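Side-chain contacts in tryparedoxin (Crithidia fasciculata, PDB 1O8X), which probably works as a thioredoxin-like oxidoreductase that passes electrons by dithiol-disulfide exchange in the organism's defence against oxidative stress: residues A[44-47]-A[48-52]; A[55-58]-A[59-62]; A[78-81]-A[82-86]; A[88-91]-A[92-95]. The protein carries 1 engineered substitution. All coordinates share one frame; numbering follows the deposited sequence.

Contact 1. Residues A[44-47]-A[48-52]; sequences RGFT and PQLIE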
loop_
_atom_site.group_PDB
_atom_site.type_symbol
_atom_site.label_atom_id
_atom_site.label_comp_id
_atom_site.label_asym_id
_atom_site.label_seq_id
_atom_site.Cartn_x
_atom_site.Cartn_y
_atom_site.Cartn_z
ATOM N N ARG A 44 -8.235 -2.633 11.858
ATOM C CA ARG A 44 -8.039 -3.914 12.537
ATOM C C ARG A 44 -8.761 -5.035 11.815
ATOM O O ARG A 44 -8.185 -6.100 11.626
ATOM C CB ARG A 44 -8.453 -3.855 14.011
ATOM C CG ARG A 44 -7.462 -3.103 14.877
ATOM C CD ARG A 44 -7.916 -2.922 16.319
ATOM N NE ARG A 44 -6.890 -2.222 17.089
ATOM C CZ ARG A 44 -5.944 -2.830 17.777
ATOM N NH1 ARG A 44 -5.909 -4.153 17.834
ATOM N NH2 ARG A 44 -5.043 -2.112 18.437
ATOM N N GLY A 45 -10.002 -4.791 11.396
ATOM C CA GLY A 45 -10.775 -5.804 10.696
ATOM C C GLY A 45 -10.388 -5.923 9.228
ATOM O O GLY A 45 -10.488 -7.012 8.637
ATOM N N PHE A 46 -9.941 -4.817 8.624
ATOM C CA PHE A 46 -9.623 -4.811 7.198
ATOM C C PHE A 46 -8.276 -5.470 6.892
ATOM O O PHE A 46 -8.155 -6.241 5.929
ATOM C CB PHE A 46 -9.650 -3.395 6.602
ATOM C CG PHE A 46 -9.265 -3.370 5.161
ATOM C CD1 PHE A 46 -10.116 -3.918 4.220
ATOM C CD2 PHE A 46 -8.032 -2.868 4.747
ATOM C CE1 PHE A 46 -9.753 -3.939 2.866
ATOM C CE2 PHE A 46 -7.676 -2.880 3.395
ATOM C CZ PHE A 46 -8.545 -3.420 2.464
ATOM N N THR A 47 -7.264 -5.174 7.704
ATOM C CA THR A 47 -5.919 -5.646 7.419
ATOM C C THR A 47 -5.824 -7.166 7.208
ATOM O O THR A 47 -5.186 -7.585 6.252
ATOM C CB THR A 47 -4.896 -5.116 8.437
ATOM O OG1 THR A 47 -4.925 -3.690 8.422
ATOM C CG2 THR A 47 -3.468 -5.452 7.985
ATOM N N PRO A 48 -6.447 -8.006 8.048
ATOM C CA PRO A 48 -6.399 -9.460 7.802
ATOM C C PRO A 48 -7.026 -9.889 6.469
ATOM O O PRO A 48 -6.560 -10.844 5.864
ATOM C CB PRO A 48 -7.171 -10.051 8.996
ATOM C CG PRO A 48 -7.132 -8.991 10.020
ATOM C CD PRO A 48 -7.169 -7.704 9.298
ATOM N N GLN A 49 -8.060 -9.183 6.016
ATOM C CA GLN A 49 -8.665 -9.478 4.717
ATOM C C GLN A 49 -7.691 -9.128 3.579
ATOM O O GLN A 49 -7.586 -9.854 2.590
ATOM C CB GLN A 49 -9.994 -8.748 4.570
ATOM C CG GLN A 49 -11.044 -9.213 5.590
ATOM C CD GLN A 49 -12.284 -8.355 5.551
ATOM O OE1 GLN A 49 -13.152 -8.556 4.700
ATOM N NE2 GLN A 49 -12.374 -7.387 6.462
ATOM N N LEU A 50 -6.951 -8.030 3.733
ATOM C CA LEU A 50 -5.954 -7.649 2.749
ATOM C C LEU A 50 -4.795 -8.652 2.782
ATOM O O LEU A 50 -4.284 -9.035 1.722
ATOM C CB LEU A 50 -5.492 -6.206 2.988
ATOM C CG LEU A 50 -4.378 -5.717 2.063
ATOM C CD1 LEU A 50 -4.757 -5.800 0.587
ATOM C CD2 LEU A 50 -4.047 -4.284 2.434
ATOM N N ILE A 51 -4.407 -9.121 3.973
ATOM C CA ILE A 51 -3.331 -10.113 4.054
ATOM C C ILE A 51 -3.737 -11.415 3.348
ATOM O O ILE A 51 -2.947 -11.991 2.603
ATOM C CB ILE A 51 -2.927 -10.385 5.528
ATOM C CG1 ILE A 51 -2.183 -9.178 6.092
ATOM C CG2 ILE A 51 -2.046 -11.635 5.638
ATOM C CD1 ILE A 51 -1.923 -9.264 7.605
ATOM N N GLU A 52 -4.976 -11.859 3.547
ATOM C CA GLU A 52 -5.441 -13.085 2.896
ATOM C C GLU A 52 -5.420 -12.930 1.374
ATOM O O GLU A 52 -4.969 -13.818 0.651
ATOM C CB GLU A 52 -6.855 -13.405 3.366
ATOM C CG GLU A 52 -7.429 -14.687 2.788
ATOM C CD GLU A 52 -8.733 -15.119 3.428
ATOM O OE1 GLU A 52 -9.141 -14.556 4.485
ATOM O OE2 GLU A 52 -9.359 -16.023 2.843
#

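Contact 2. Residues A[55-58]-A[59-62]; sequences DKFH and ESKN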
loop_
_atom_site.group_PDB
_atom_site.type_symbol
_atom_site.label_atom_id
_atom_site.label_comp_id
_atom_site.label_asym_id
_atom_site.label_seq_id
_atom_site.Cartn_x
_atom_site.Cartn_y
_atom_site.Cartn_z
ATOM N N ASP A 55 -1.759 -12.854 0.159
ATOM C CA ASP A 55 -1.107 -14.157 0.177
ATOM C C ASP A 55 -1.583 -15.019 -0.993
ATOM O O ASP A 55 -0.778 -15.719 -1.620
ATOM C CB ASP A 55 -1.324 -14.841 1.526
ATOM C CG ASP A 55 -0.415 -14.297 2.627
ATOM O OD1 ASP A 55 0.568 -13.558 2.358
ATOM O OD2 ASP A 55 -0.620 -14.590 3.822
ATOM N N LYS A 56 -2.882 -14.957 -1.298
ATOM C CA LYS A 56 -3.455 -15.744 -2.391
ATOM C C LYS A 56 -2.970 -15.284 -3.762
ATOM O O LYS A 56 -2.727 -16.106 -4.651
ATOM C CB LYS A 56 -4.978 -15.635 -2.383
ATOM C CG LYS A 56 -5.689 -16.443 -1.314
ATOM C CD LYS A 56 -7.202 -16.191 -1.362
ATOM C CE LYS A 56 -7.962 -16.953 -0.281
ATOM N NZ LYS A 56 -9.367 -16.457 -0.130
ATOM N N PHE A 57 -2.857 -13.970 -3.950
ATOM C CA PHE A 57 -2.834 -13.390 -5.299
ATOM C C PHE A 57 -1.682 -12.463 -5.654
ATOM O O PHE A 57 -1.574 -12.079 -6.819
ATOM C CB PHE A 57 -4.161 -12.664 -5.601
ATOM C CG PHE A 57 -5.377 -13.550 -5.512
ATOM C CD1 PHE A 57 -6.431 -13.216 -4.679
ATOM C CD2 PHE A 57 -5.472 -14.723 -6.264
ATOM C CE1 PHE A 57 -7.558 -14.016 -4.583
ATOM C CE2 PHE A 57 -6.596 -15.537 -6.176
ATOM C CZ PHE A 57 -7.656 -15.171 -5.332
ATOM N N HIS A 58 -0.821 -12.080 -4.710
ATOM C CA HIS A 58 0.192 -11.089 -5.074
ATOM C C HIS A 58 1.108 -11.576 -6.195
ATOM O O HIS A 58 1.504 -10.801 -7.051
ATOM C CB HIS A 58 0.962 -10.541 -3.855
ATOM C CG HIS A 58 2.117 -11.382 -3.403
ATOM N ND1 HIS A 58 1.973 -12.436 -2.530
ATOM C CD2 HIS A 58 3.445 -11.259 -3.630
ATOM C CE1 HIS A 58 3.160 -12.968 -2.286
ATOM N NE2 HIS A 58 4.073 -12.264 -2.931
ATOM N N GLU A 59 1.412 -12.871 -6.206
ATOM C CA GLU A 59 2.211 -13.431 -7.301
ATOM C C GLU A 59 1.398 -13.612 -8.592
ATOM O O GLU A 59 1.778 -13.085 -9.655
ATOM C CB GLU A 59 2.871 -14.744 -6.878
ATOM C CG GLU A 59 3.676 -14.683 -5.591
ATOM C CD GLU A 59 3.863 -16.061 -4.973
ATOM O OE1 GLU A 59 4.465 -16.922 -5.654
ATOM O OE2 GLU A 59 3.411 -16.285 -3.820
ATOM N N SER A 60 0.263 -14.307 -8.503
ATOM C CA SER A 60 -0.495 -14.681 -9.709
ATOM C C SER A 60 -1.151 -13.479 -10.404
ATOM O O SER A 60 -1.328 -13.467 -11.634
ATOM C CB SER A 60 -1.543 -15.752 -9.406
ATOM O OG SER A 60 -2.496 -15.312 -8.451
ATOM N N LYS A 61 -1.536 -12.479 -9.607
ATOM C CA LYS A 61 -2.125 -11.232 -10.120
ATOM C C LYS A 61 -1.108 -10.086 -10.194
ATOM O O LYS A 61 -1.470 -8.959 -10.526
ATOM C CB LYS A 61 -3.380 -10.837 -9.329
ATOM C CG LYS A 61 -4.489 -11.866 -9.440
ATOM C CD LYS A 61 -5.834 -11.372 -8.938
ATOM C CE LYS A 61 -6.840 -12.517 -8.859
ATOM N NZ LYS A 61 -6.990 -13.236 -10.164
ATOM N N ASN A 62 0.156 -10.397 -9.902
ATOM C CA ASN A 62 1.298 -9.502 -10.104
ATOM C C ASN A 62 1.141 -8.109 -9.484
ATOM O O ASN A 62 1.159 -7.076 -10.164
ATOM C CB ASN A 62 1.678 -9.400 -11.585
ATOM C CG ASN A 62 3.085 -8.850 -11.781
ATOM O OD1 ASN A 62 3.326 -8.069 -12.690
ATOM N ND2 ASN A 62 4.024 -9.268 -10.930
HETATM O O HOH W 1 0.825 -15.020 -3.916
HETATM O O HOH W 2 -0.409 -15.839 -6.013
#

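Contact 3. Residues A[78-81]-A[82-86]; sequences AGYF and AKMPW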
loop_
_atom_site.group_PDB
_atom_site.type_symbol
_atom_site.label_atom_id
_atom_site.label_comp_id
_atom_site.label_asym_id
_atom_site.label_seq_id
_atom_site.Cartn_x
_atom_site.Cartn_y
_atom_site.Cartn_z
ATOM N N ALA A 78 6.689 0.703 13.567
ATOM C CA ALA A 78 7.511 -0.495 13.432
ATOM C C ALA A 78 6.764 -1.747 13.886
ATOM O O ALA A 78 6.829 -2.789 13.220
ATOM C CB ALA A 78 8.817 -0.331 14.173
ATOM N N GLY A 79 6.052 -1.641 15.006
ATOM C CA GLY A 79 5.293 -2.748 15.562
ATOM C C GLY A 79 4.158 -3.194 14.650
ATOM O O GLY A 79 3.858 -4.380 14.512
ATOM N N TYR A 80 3.510 -2.220 14.031
ATOM C CA TYR A 80 2.394 -2.464 13.136
ATOM C C TYR A 80 2.886 -3.060 11.822
ATOM O O TYR A 80 2.357 -4.075 11.363
ATOM C CB TYR A 80 1.647 -1.140 12.927
ATOM C CG TYR A 80 0.376 -1.207 12.114
ATOM C CD1 TYR A 80 -0.493 -2.291 12.215
ATOM C CD2 TYR A 80 0.042 -0.177 11.240
ATOM C CE1 TYR A 80 -1.651 -2.354 11.463
ATOM C CE2 TYR A 80 -1.115 -0.217 10.493
ATOM C CZ TYR A 80 -1.974 -1.293 10.607
ATOM O OH TYR A 80 -3.133 -1.357 9.861
ATOM N N PHE A 81 3.936 -2.477 11.252
ATOM C CA PHE A 81 4.502 -3.015 10.016
ATOM C C PHE A 81 5.024 -4.450 10.192
ATOM O O PHE A 81 4.928 -5.270 9.279
ATOM C CB PHE A 81 5.582 -2.090 9.434
ATOM C CG PHE A 81 6.230 -2.639 8.186
ATOM C CD1 PHE A 81 5.458 -3.016 7.095
ATOM C CD2 PHE A 81 7.612 -2.824 8.112
ATOM C CE1 PHE A 81 6.058 -3.562 5.952
ATOM C CE2 PHE A 81 8.213 -3.358 6.972
ATOM C CZ PHE A 81 7.440 -3.730 5.900
ATOM N N ALA A 82 5.544 -4.769 11.376
ATOM C CA ALA A 82 6.087 -6.109 11.634
ATOM C C ALA A 82 5.032 -7.198 11.472
ATOM O O ALA A 82 5.357 -8.373 11.265
ATOM C CB ALA A 82 6.714 -6.172 13.030
ATOM N N LYS A 83 3.772 -6.803 11.582
ATOM C CA LYS A 83 2.650 -7.712 11.440
ATOM C C LYS A 83 2.098 -7.769 9.995
ATOM O O LYS A 83 1.077 -8.407 9.742
ATOM C CB LYS A 83 1.557 -7.331 12.452
ATOM C CG LYS A 83 2.020 -7.389 13.916
ATOM C CD LYS A 83 1.166 -6.477 14.779
ATOM C CE LYS A 83 1.742 -6.305 16.174
ATOM N NZ LYS A 83 0.997 -5.245 16.906
ATOM N N MET A 84 2.807 -7.138 9.054
ATOM C CA MET A 84 2.437 -7.128 7.637
ATOM C C MET A 84 3.462 -7.885 6.791
ATOM O O MET A 84 4.659 -7.846 7.110
ATOM C CB MET A 84 2.375 -5.691 7.127
ATOM C CG MET A 84 1.301 -4.842 7.774
ATOM S SD MET A 84 1.531 -3.108 7.314
ATOM C CE MET A 84 0.290 -2.336 8.317
ATOM N N PRO A 85 3.012 -8.561 5.722
ATOM C CA PRO A 85 3.929 -9.353 4.880
ATOM C C PRO A 85 4.566 -8.618 3.691
ATOM O O PRO A 85 5.397 -9.193 2.987
ATOM C CB PRO A 85 3.019 -10.473 4.367
ATOM C CG PRO A 85 1.684 -9.776 4.197
ATOM C CD PRO A 85 1.599 -8.804 5.357
ATOM N N TRP A 86 4.159 -7.370 3.456
ATOM C CA TRP A 86 4.503 -6.630 2.237
ATOM C C TRP A 86 5.560 -5.552 2.517
ATOM O O TRP A 86 6.422 -5.736 3.390
ATOM C CB TRP A 86 3.217 -6.065 1.596
ATOM C CG TRP A 86 2.280 -5.411 2.592
ATOM C CD1 TRP A 86 2.537 -4.294 3.351
ATOM C CD2 TRP A 86 0.981 -5.858 2.967
ATOM N NE1 TRP A 86 1.459 -4.016 4.153
ATOM C CE2 TRP A 86 0.490 -4.964 3.946
ATOM C CE3 TRP A 86 0.158 -6.914 2.556
ATOM C CZ2 TRP A 86 -0.768 -5.122 4.534
ATOM C CZ3 TRP A 86 -1.077 -7.064 3.132
ATOM C CH2 TRP A 86 -1.535 -6.180 4.117
#

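Contact 4. Residues A[88-91]-A[92-95]; sequences AVPF and AQSE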
loop_
_atom_site.group_PDB
_atom_site.type_symbol
_atom_site.label_atom_id
_atom_site.label_comp_id
_atom_site.label_asym_id
_atom_site.label_seq_id
_atom_site.Cartn_x
_atom_site.Cartn_y
_atom_site.Cartn_z
ATOM N N ALA A 88 6.998 -1.305 2.963
ATOM C CA ALA A 88 6.634 -0.042 3.594
ATOM C C ALA A 88 7.540 1.088 3.174
ATOM O O ALA A 88 8.745 0.893 2.981
ATOM C CB ALA A 88 6.666 -0.169 5.116
ATOM N N VAL A 89 6.962 2.276 3.048
ATOM C CA VAL A 89 7.779 3.493 2.957
ATOM C C VAL A 89 8.456 3.641 4.314
ATOM O O VAL A 89 7.797 3.535 5.345
ATOM C CB VAL A 89 6.926 4.752 2.653
ATOM C CG1 VAL A 89 7.805 6.008 2.641
ATOM C CG2 VAL A 89 6.191 4.597 1.322
ATOM N N PRO A 90 9.774 3.857 4.339
ATOM C CA PRO A 90 10.457 3.974 5.625
ATOM C C PRO A 90 9.888 5.120 6.456
ATOM O O PRO A 90 9.485 6.138 5.890
ATOM C CB PRO A 90 11.916 4.248 5.229
ATOM C CG PRO A 90 12.051 3.681 3.849
ATOM C CD PRO A 90 10.713 3.964 3.206
ATOM N N PHE A 91 9.819 4.933 7.770
ATOM C CA PHE A 91 9.297 5.941 8.684
ATOM C C PHE A 91 9.972 7.314 8.515
ATOM O O PHE A 91 9.317 8.348 8.662
ATOM C CB PHE A 91 9.414 5.462 10.140
ATOM C CG PHE A 91 8.781 6.395 11.132
ATOM C CD1 PHE A 91 7.403 6.393 11.323
ATOM C CD2 PHE A 91 9.558 7.301 11.859
ATOM C CE1 PHE A 91 6.803 7.266 12.234
ATOM C CE2 PHE A 91 8.967 8.180 12.768
ATOM C CZ PHE A 91 7.595 8.162 12.962
ATOM N N ALA A 92 11.267 7.311 8.192
ATOM C CA ALA A 92 12.030 8.539 7.940
ATOM C C ALA A 92 11.520 9.338 6.741
ATOM O O ALA A 92 11.753 10.548 6.655
ATOM C CB ALA A 92 13.514 8.215 7.769
ATOM N N GLN A 93 10.817 8.663 5.827
ATOM C CA GLN A 93 10.272 9.294 4.625
ATOM C C GLN A 93 8.772 9.570 4.773
ATOM O O GLN A 93 8.034 9.565 3.785
ATOM C CB GLN A 93 10.565 8.437 3.388
ATOM C CG GLN A 93 11.868 8.786 2.655
ATOM C CD GLN A 93 13.123 8.350 3.399
ATOM O OE1 GLN A 93 14.087 9.116 3.498
ATOM N NE2 GLN A 93 13.121 7.125 3.912
ATOM N N SER A 94 8.335 9.829 6.005
ATOM C CA SER A 94 6.933 10.133 6.302
ATOM C C SER A 94 6.407 11.365 5.586
ATOM O O SER A 94 5.222 11.413 5.240
ATOM C CB SER A 94 6.707 10.293 7.804
ATOM O OG SER A 94 6.716 9.033 8.458
ATOM N N GLU A 95 7.270 12.358 5.369
ATOM C CA GLU A 95 6.879 13.555 4.628
ATOM C C GLU A 95 6.371 13.178 3.236
ATOM O O GLU A 95 5.379 13.746 2.761
ATOM C CB GLU A 95 8.043 14.544 4.544
ATOM C CG GLU A 95 8.199 15.406 5.792
ATOM C CD GLU A 95 9.636 15.501 6.295
ATOM O OE1 GLU A 95 10.568 15.050 5.588
ATOM O OE2 GLU A 95 9.839 16.022 7.418
#

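Contact 1. Residues A[44-47]-A[48-52]
The Phe46 ring meets Leu50 aslant, neither with its face nor with its edge: CE2 lies 4.0 Å from Leu50 CB, and Leu50 CD2 reaches the same ring carbon. Phe46 CG stands anti to the backbone N (chi1 177°), which carries the ring along the helix toward Leu50. Leu112 of the sheet and Leu131 of helix 127-131 continue this apolar layer. The second flat group, the Gln49 amide, reaches back one turn. Its NE2 gives a nearly straight bond of 2.9 Å to Gly45 O, which lies in the amide plane although the donor stands above the carbonyl plane. On another side of the helix, Thr47 CG2 touches Ile51 CD1 at 4.1 Å, while Thr47 OG1 is held by Tyr34 OH and by the carbonyl of Ala43, an engineered residue. Backbone bonds run from Leu50 N to Phe46 O (3.1 Å) and from Ile51 N to Thr47 O (2.9 Å). Pro48 has no N-H for the preceding turn, and its CD sits 3.0 Å from Arg44 O. Helix 41-57 therefore kinks here, and the side-chain amide of Gln49 supplies a donor to a carbonyl next to the break.

Contact 2. Residues A[55-58]-A[59-62]
Phe57 and Lys61 form the tight half of this contact, lying side by side and pointing the same way. The Phe57 ring is sandwiched: Lys56 CB sits over the centre of one face, and Lys61 CE presses on the opposite face, 3.9 Å from the ring centroid, as a CH-pi contact. A bend at the end of the lysine chain (chi4 -55°) leaves NZ 4.9 Å from that centroid, an off-centre cation-pi approach. Ser60 OG lies at the ring edge, near its plane, 3.7 Å from Phe57 CD2. Lys61 N donates to Phe57 O at 2.8 Å, which brings the lysine chain alongside the ring. Phe53 adds an edge-to-face ring, and Phe63 of the next strand also touches Phe57.

The water-lined side belongs to His58 and Glu59. His58 CG is set between the backbone N and the carbonyl carbon (chi1 84°), and Glu59 CG rests over one face of the imidazole, 3.8 Å from its centroid. The carboxylate does not pair with the ring; Glu59 OE2 instead accepts from a water 2.9 Å away, which also bridges Asp55 O and Glu59 N. His58 ND1 is bonded to Tyr54 O, and the His58 ring stacks with that of Tyr54. A second water joins Lys56 O, at 2.7 Å, to Ser60 N, so the two waters tie the carbonyls of Asp55 and Lys56 to the amides of Glu59 and Ser60. A type I turn from Glu59 to Asn62 then redirects the chain. The arrangement is the exit of helix 41-57 toward strand 63-69 in a beta-alpha-beta crossover of the thioredoxin fold.

Contact 3. Residues A[78-81]-A[82-86]
Met84 makes two Met-aromatic contacts, reaching Tyr80 with its methyl end and Phe81 with its sulfur. Over the Tyr80 ring, CE lies 3.4 Å from the centroid as a close CH-pi contact, displaced toward CE2, while SD stands farther off above the same face, 5.0 Å from the centroid. At Phe81 the sulfur meets the edge instead: Met84 SD lies near the ring plane, 3.9 Å from Phe81 CD1, and the two side chains cross at about a right angle. The methionine can do both because its chain is extended beyond CG (chi2 170°, chi3 -174°).

In the backbone, Ala82 N donates to Ala78 O at 3.0 Å, a bond of helical i to i-4 spacing at the C-terminal part of helix 74-81. Two shorter loops follow, Lys83 N to Tyr80 O and Met84 N to Phe81 O (2.8 Å), the latter closing a type I turn. This turn takes the chain from the helix toward strand 87-88 of the thioredoxin fold, which runs parallel to strand 63-69.

Among the remaining apolar and polar contacts, the Phe81 ring has Trp86 O at its edge, 3.4 Å from Phe81 CZ, and the aliphatic part of Lys83 runs beside Gly79 O, with Lys83 CE at 3.3 Å. Met84 CB and Pro85 CD lie over one face of the Trp86 indole, whose ring meets Tyr54 edge-to-face. Tyr80 OH is hydrogen-bonded to Ser36 OG.

Contact 4. Residues A[88-91]-A[92-95]
Ser94 and Phe91 meet through a hydroxyl and a carbonyl: Ser94 OG donates to Phe91 O at 2.7 Å, approaching within 17° of the carbonyl plane. With its OG beside its own backbone N (chi1 -75°), the serine reaches back to a carbonyl that its N-H also contacts, in a weak bond of 3.2 Å. One oxygen is thus gripped twice by the same residue. The hydroxyl also lies over one face of the Phe91 ring, offset toward the rim and 4.0 Å from Phe91 CD1. Gln93 crosses Pro90 and Val89 at a slant. Its chain is bent at chi2 (73°), which folds the amide back over the proline, bringing Gln93 NE2 to 3.4 Å from Pro90 CB, and Gln93 CB lies 3.8 Å from Val89 CG1. Gln93 N donates to Pro90 O at 2.9 Å, and this bond closes a short turn around Phe91 and Ala92.

One step farther out, Val89 is set in place from the sheet side, its backbone bonded to Phe67 and its side chain lying on Val66 and Cys68. Ile11 touches the glutamine, and the Phe91 side chain touches Glu74 of helix 74-81. Gln93 occupies the N-cap position, with Ser94 as the first residue of helix 94-103; the whole is a compact beta-to-alpha connection, leading from strand 87-88 into that helix within the thioredoxin fold.

Overall arrangement
The four contacts follow one another along the chain without overlap. Contacts 1 and 2 share helix 41-57, their centres 15 Å apart, one along its kinked middle and the other at its exit toward strand 63-69. Contact 3 ends helix 74-81, and contact 4 starts helix 94-103 after strand 87-88. Contact 3 touches both contact 1, where Leu50 and Ile51 pack on Trp86 and Thr47 OG1 comes near Tyr80 OH in a probable, weak hydrogen bond, and contact 4, where Phe81 meets Ala88. Contacts 2 and 4 lie 25 Å apart between centres, on opposite sides of the molecule's centre. The packing of contact 3 on contact 1 joins helix 41-57 to the segment leading into strand 87-88.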